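Local coordinates for protein NAD-dependent L-serine dehydrogenase (Pseudomonas aeruginosa, PDB 3OBB) that catalyses the NAD-dependent oxidation of L-serine and methyl-L-serine, acts only weakly on beta-hydroxyisobutyrate, and works as a homotetramer built as a dimer of dimers, at residues Val73-Leu84 with Ser103-Arg114. Residues are numbered along the deposited sequence; the frame is centred on the assembly and turned at random.
Sequences VEGLYLDDDGLL and SARKIHAAARER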
loop_
_atom_site.group_PDB
_atom_site.type_symbol
_atom_site.label_atom_id
_atom_site.label_comp_id
_atom_site.label_asym_id
_atom_site.label_seq_id
_atom_site.Cartn_x
_atom_site.Cartn_y
_atom_site.Cartn_z
ATOM N N VAL A 73 -4.272 -13.311 -28.442
ATOM C CA VAL A 73 -4.247 -12.362 -29.556
ATOM C C VAL A 73 -2.932 -12.402 -30.369
ATOM O O VAL A 73 -2.942 -12.394 -31.606
ATOM C CB VAL A 73 -4.520 -10.926 -29.019
ATOM C CG1 VAL A 73 -3.937 -9.852 -29.913
ATOM C CG2 VAL A 73 -6.025 -10.696 -28.818
ATOM N N GLU A 74 -1.816 -12.448 -29.647
ATOM C CA GLU A 74 -0.499 -12.314 -30.228
ATOM C C GLU A 74 -0.151 -13.615 -30.922
ATOM O O GLU A 74 0.245 -13.610 -32.076
ATOM C CB GLU A 74 0.494 -11.988 -29.124
ATOM C CG GLU A 74 1.752 -11.325 -29.581
ATOM C CD GLU A 74 2.779 -11.360 -28.501
ATOM O OE1 GLU A 74 2.759 -10.474 -27.629
ATOM O OE2 GLU A 74 3.592 -12.302 -28.505
ATOM N N GLY A 75 -0.364 -14.727 -30.223
ATOM C CA GLY A 75 -0.253 -16.064 -30.803
ATOM C C GLY A 75 -1.114 -16.306 -32.038
ATOM O O GLY A 75 -0.733 -17.082 -32.907
ATOM N N LEU A 76 -2.269 -15.641 -32.118
ATOM C CA LEU A 76 -3.141 -15.734 -33.288
ATOM C C LEU A 76 -2.542 -15.033 -34.500
ATOM O O LEU A 76 -2.491 -15.613 -35.581
ATOM C CB LEU A 76 -4.514 -15.134 -33.000
ATOM C CG LEU A 76 -5.536 -15.103 -34.139
ATOM C CD1 LEU A 76 -6.158 -16.467 -34.306
ATOM C CD2 LEU A 76 -6.610 -14.067 -33.868
ATOM N N TYR A 77 -2.095 -13.793 -34.314
ATOM C CA TYR A 77 -1.606 -12.956 -35.411
ATOM C C TYR A 77 -0.178 -13.240 -35.864
ATOM O O TYR A 77 0.156 -12.953 -37.001
ATOM C CB TYR A 77 -1.658 -11.479 -35.018
ATOM C CG TYR A 77 -2.977 -10.795 -35.247
ATOM C CD1 TYR A 77 -3.847 -10.571 -34.186
ATOM C CD2 TYR A 77 -3.338 -10.334 -36.510
ATOM C CE1 TYR A 77 -5.055 -9.925 -34.375
ATOM C CE2 TYR A 77 -4.541 -9.686 -36.716
ATOM C CZ TYR A 77 -5.401 -9.481 -35.631
ATOM O OH TYR A 77 -6.610 -8.852 -35.800
ATOM N N LEU A 78 0.650 -13.774 -34.967
ATOM C CA LEU A 78 2.105 -13.764 -35.125
ATOM C C LEU A 78 2.777 -15.112 -35.414
ATOM O O LEU A 78 3.860 -15.153 -36.018
ATOM C CB LEU A 78 2.762 -13.139 -33.885
ATOM C CG LEU A 78 2.714 -11.619 -33.706
ATOM C CD1 LEU A 78 3.647 -11.171 -32.592
ATOM C CD2 LEU A 78 3.114 -10.928 -34.989
ATOM N N ASP A 79 2.136 -16.201 -35.001
ATOM C CA ASP A 79 2.806 -17.503 -34.871
ATOM C C ASP A 79 3.484 -18.134 -36.093
ATOM O O ASP A 79 4.108 -19.190 -35.940
ATOM C CB ASP A 79 1.877 -18.527 -34.206
ATOM C CG ASP A 79 1.888 -18.431 -32.682
ATOM O OD1 ASP A 79 2.417 -17.433 -32.138
ATOM O OD2 ASP A 79 1.356 -19.359 -32.029
ATOM N N ASP A 80 3.376 -17.515 -37.277
ATOM C CA ASP A 80 4.136 -17.944 -38.496
ATOM C C ASP A 80 3.357 -18.884 -39.433
ATOM O O ASP A 80 3.945 -19.627 -40.217
ATOM C CB ASP A 80 5.481 -18.592 -38.117
ATOM C CG ASP A 80 6.573 -18.319 -39.131
ATOM O OD1 ASP A 80 6.907 -19.232 -39.925
ATOM O OD2 ASP A 80 7.097 -17.183 -39.124
ATOM N N ASP A 81 2.030 -18.817 -39.336
ATOM C CA ASP A 81 1.088 -19.701 -40.015
ATOM C C ASP A 81 -0.293 -19.020 -39.912
ATOM O O ASP A 81 -1.242 -19.547 -39.307
ATOM C CB ASP A 81 1.084 -21.076 -39.335
ATOM C CG ASP A 81 1.277 -20.981 -37.817
ATOM O OD1 ASP A 81 0.274 -20.979 -37.075
ATOM O OD2 ASP A 81 2.435 -20.895 -37.368
ATOM N N GLY A 82 -0.388 -17.828 -40.505
ATOM C CA GLY A 82 -1.486 -16.900 -40.244
ATOM C C GLY A 82 -1.176 -16.334 -38.882
ATOM O O GLY A 82 -0.249 -16.818 -38.235
ATOM N N LEU A 83 -1.916 -15.322 -38.419
ATOM C CA LEU A 83 -3.015 -14.679 -39.137
ATOM C C LEU A 83 -2.494 -13.547 -40.012
ATOM O O LEU A 83 -3.034 -13.292 -41.088
ATOM C CB LEU A 83 -4.052 -14.117 -38.138
ATOM C CG LEU A 83 -5.502 -13.904 -38.592
ATOM C CD1 LEU A 83 -6.418 -13.691 -37.404
ATOM C CD2 LEU A 83 -5.639 -12.740 -39.572
ATOM N N LEU A 84 -1.462 -12.850 -39.538
ATOM C CA LEU A 84 -0.822 -11.814 -40.344
ATOM C C LEU A 84 -0.237 -12.378 -41.642
ATOM O O LEU A 84 -0.277 -11.706 -42.655
ATOM C CB LEU A 84 0.257 -11.060 -39.562
ATOM C CG LEU A 84 -0.182 -10.011 -38.541
ATOM C CD1 LEU A 84 1.048 -9.470 -37.856
ATOM C CD2 LEU A 84 -0.989 -8.884 -39.173
ATOM N N SER A 103 3.212 -6.101 -26.284
ATOM C CA SER A 103 2.585 -7.039 -27.208
ATOM C C SER A 103 1.926 -6.372 -28.433
ATOM O O SER A 103 2.061 -6.882 -29.546
ATOM C CB SER A 103 1.615 -7.946 -26.467
ATOM O OG SER A 103 0.737 -8.571 -27.368
ATOM N N ALA A 104 1.253 -5.238 -28.244
ATOM C CA ALA A 104 0.695 -4.466 -29.370
ATOM C C ALA A 104 1.746 -3.910 -30.333
ATOM O O ALA A 104 1.502 -3.830 -31.538
ATOM C CB ALA A 104 -0.160 -3.333 -28.866
ATOM N N ARG A 105 2.882 -3.467 -29.805
ATOM C CA ARG A 105 3.972 -2.971 -30.656
ATOM C C ARG A 105 4.565 -4.100 -31.490
ATOM O O ARG A 105 4.873 -3.923 -32.676
ATOM C CB ARG A 105 5.089 -2.333 -29.821
ATOM C CG ARG A 105 4.708 -0.995 -29.253
ATOM C CD ARG A 105 5.812 -0.368 -28.435
ATOM N NE ARG A 105 5.148 0.397 -27.389
ATOM C CZ ARG A 105 5.238 0.157 -26.086
ATOM N NH1 ARG A 105 6.034 -0.795 -25.615
ATOM N NH2 ARG A 105 4.565 0.928 -25.255
ATOM N N LYS A 106 4.750 -5.243 -30.841
ATOM C CA LYS A 106 5.238 -6.459 -31.473
ATOM C C LYS A 106 4.350 -6.847 -32.663
ATOM O O LYS A 106 4.856 -7.068 -33.774
ATOM C CB LYS A 106 5.309 -7.572 -30.425
ATOM C CG LYS A 106 5.996 -8.812 -30.871
ATOM C CD LYS A 106 7.119 -9.211 -29.901
ATOM C CE LYS A 106 7.419 -10.707 -30.025
ATOM N NZ LYS A 106 6.156 -11.505 -29.791
ATOM N N ILE A 107 3.035 -6.913 -32.443
ATOM C CA ILE A 107 2.099 -7.141 -33.542
ATOM C C ILE A 107 2.183 -6.004 -34.566
ATOM O O ILE A 107 2.212 -6.277 -35.759
ATOM C CB ILE A 107 0.620 -7.364 -33.072
ATOM C CG1 ILE A 107 0.528 -8.590 -32.156
ATOM C CG2 ILE A 107 -0.288 -7.629 -34.255
ATOM C CD1 ILE A 107 -0.613 -8.535 -31.126
ATOM N N HIS A 108 2.220 -4.744 -34.113
ATOM C CA HIS A 108 2.308 -3.597 -35.043
ATOM C C HIS A 108 3.477 -3.715 -36.033
ATOM O O HIS A 108 3.316 -3.482 -37.236
ATOM C CB HIS A 108 2.440 -2.268 -34.294
ATOM C CG HIS A 108 1.143 -1.538 -34.098
ATOM N ND1 HIS A 108 0.523 -0.839 -35.109
ATOM C CD2 HIS A 108 0.382 -1.353 -32.996
ATOM C CE1 HIS A 108 -0.567 -0.263 -34.645
ATOM N NE2 HIS A 108 -0.678 -0.560 -33.363
ATOM N N ALA A 109 4.649 -4.071 -35.504
ATOM C CA ALA A 109 5.878 -4.165 -36.283
ATOM C C ALA A 109 5.809 -5.297 -37.286
ATOM O O ALA A 109 6.273 -5.158 -38.434
ATOM C CB ALA A 109 7.104 -4.344 -35.358
ATOM N N ALA A 110 5.256 -6.430 -36.860
ATOM C CA ALA A 110 5.109 -7.547 -37.779
ATOM C C ALA A 110 4.144 -7.146 -38.900
ATOM O O ALA A 110 4.431 -7.394 -40.064
ATOM C CB ALA A 110 4.667 -8.805 -37.062
ATOM N N ALA A 111 3.042 -6.475 -38.552
ATOM C CA ALA A 111 2.115 -5.948 -39.559
ATOM C C ALA A 111 2.793 -5.015 -40.568
ATOM O O ALA A 111 2.551 -5.137 -41.771
ATOM C CB ALA A 111 0.959 -5.256 -38.912
ATOM N N ARG A 112 3.636 -4.095 -40.090
ATOM C CA ARG A 112 4.387 -3.202 -40.981
ATOM C C ARG A 112 5.368 -3.950 -41.861
ATOM O O ARG A 112 5.428 -3.700 -43.067
ATOM C CB ARG A 112 5.157 -2.134 -40.202
ATOM C CG ARG A 112 4.293 -1.004 -39.728
ATOM C CD ARG A 112 5.112 -0.004 -38.936
ATOM N NE ARG A 112 4.259 0.870 -38.132
ATOM C CZ ARG A 112 3.638 1.942 -38.617
ATOM N NH1 ARG A 112 2.887 2.683 -37.818
ATOM N NH2 ARG A 112 3.765 2.269 -39.904
ATOM N N GLU A 113 6.139 -4.850 -41.244
ATOM C CA GLU A 113 7.152 -5.677 -41.926
ATOM C C GLU A 113 6.567 -6.420 -43.140
ATOM O O GLU A 113 7.300 -7.053 -43.905
ATOM C CB GLU A 113 7.757 -6.671 -40.919
ATOM C CG GLU A 113 8.904 -7.539 -41.430
ATOM C CD GLU A 113 10.169 -6.757 -41.702
ATOM O OE1 GLU A 113 10.683 -6.095 -40.768
ATOM O OE2 GLU A 113 10.663 -6.817 -42.855
ATOM N N ARG A 114 5.255 -6.282 -43.326
ATOM C CA ARG A 114 4.475 -7.061 -44.273
ATOM C C ARG A 114 3.574 -6.178 -45.200
ATOM O O ARG A 114 2.768 -6.581 -46.118
ATOM C CB ARG A 114 3.645 -8.078 -43.447
ATOM C CG ARG A 114 2.606 -8.891 -44.194
ATOM C CD ARG A 114 2.123 -10.053 -43.326
ATOM N NE ARG A 114 3.067 -11.175 -43.389
ATOM C CZ ARG A 114 3.776 -11.618 -42.333
ATOM N NH1 ARG A 114 4.626 -12.640 -42.543
ATOM N NH2 ARG A 114 3.638 -11.049 -41.076
#
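Swung away from its own backbone nitrogen (chi1 -158°) and extended beyond CG, Glu74 reaches across to Ser103 and Lys106, while Ile107 holds CG1 anti to the carbonyl carbon (chi1 -60°), which sets that branch on the side of helix 70-78, where CD1 meets Val73. These two helices, 70-78 and 101-112, illustrate how neighbours pack on one face of the Rossmann-type NAD-binding domain: they follow the adjacent parallel strands 62-65 and 92-95, and their local axes run almost parallel, 10.3 Å apart. Ile107 is the central knob, seated in a hole formed by Val73, Glu74, Tyr77 and Leu78. Its CD1 meets Val73 CG1 at 3.8 Å, the two side chains crossing at roughly a right angle, and its CG1 rests against Leu78 CG. Tyr77 lends its CB to the hole, whereas its OH is hydrogen-bonded to Ser65 OG on strand 62-65. Farther along, Leu78 CD2 presses on Ala110 CB at 3.3 Å, tighter than ordinary van der Waals contact. Leu84, in the loop after its helix, continues the apolar seam, laying CD1 beside Ala110 CB (3.8 Å) and CD2 near Ala111 CB, with Met118 of strand 117-124 touching both Leu84 and Ile107. Beyond it, Arg114 turns one guanidinium face over the Leu84 carbonyl carbon. At the other end, the two Glu74 carboxylate oxygens divide their partners, which should restrain the group's rotation. Glu74 OE2 forms a salt bridge with Lys106 NZ at 3.0 Å. Glu74 OE1 accepts the Ser103 OG hydrogen bond, 2.8 Å long, through its anti lone pair.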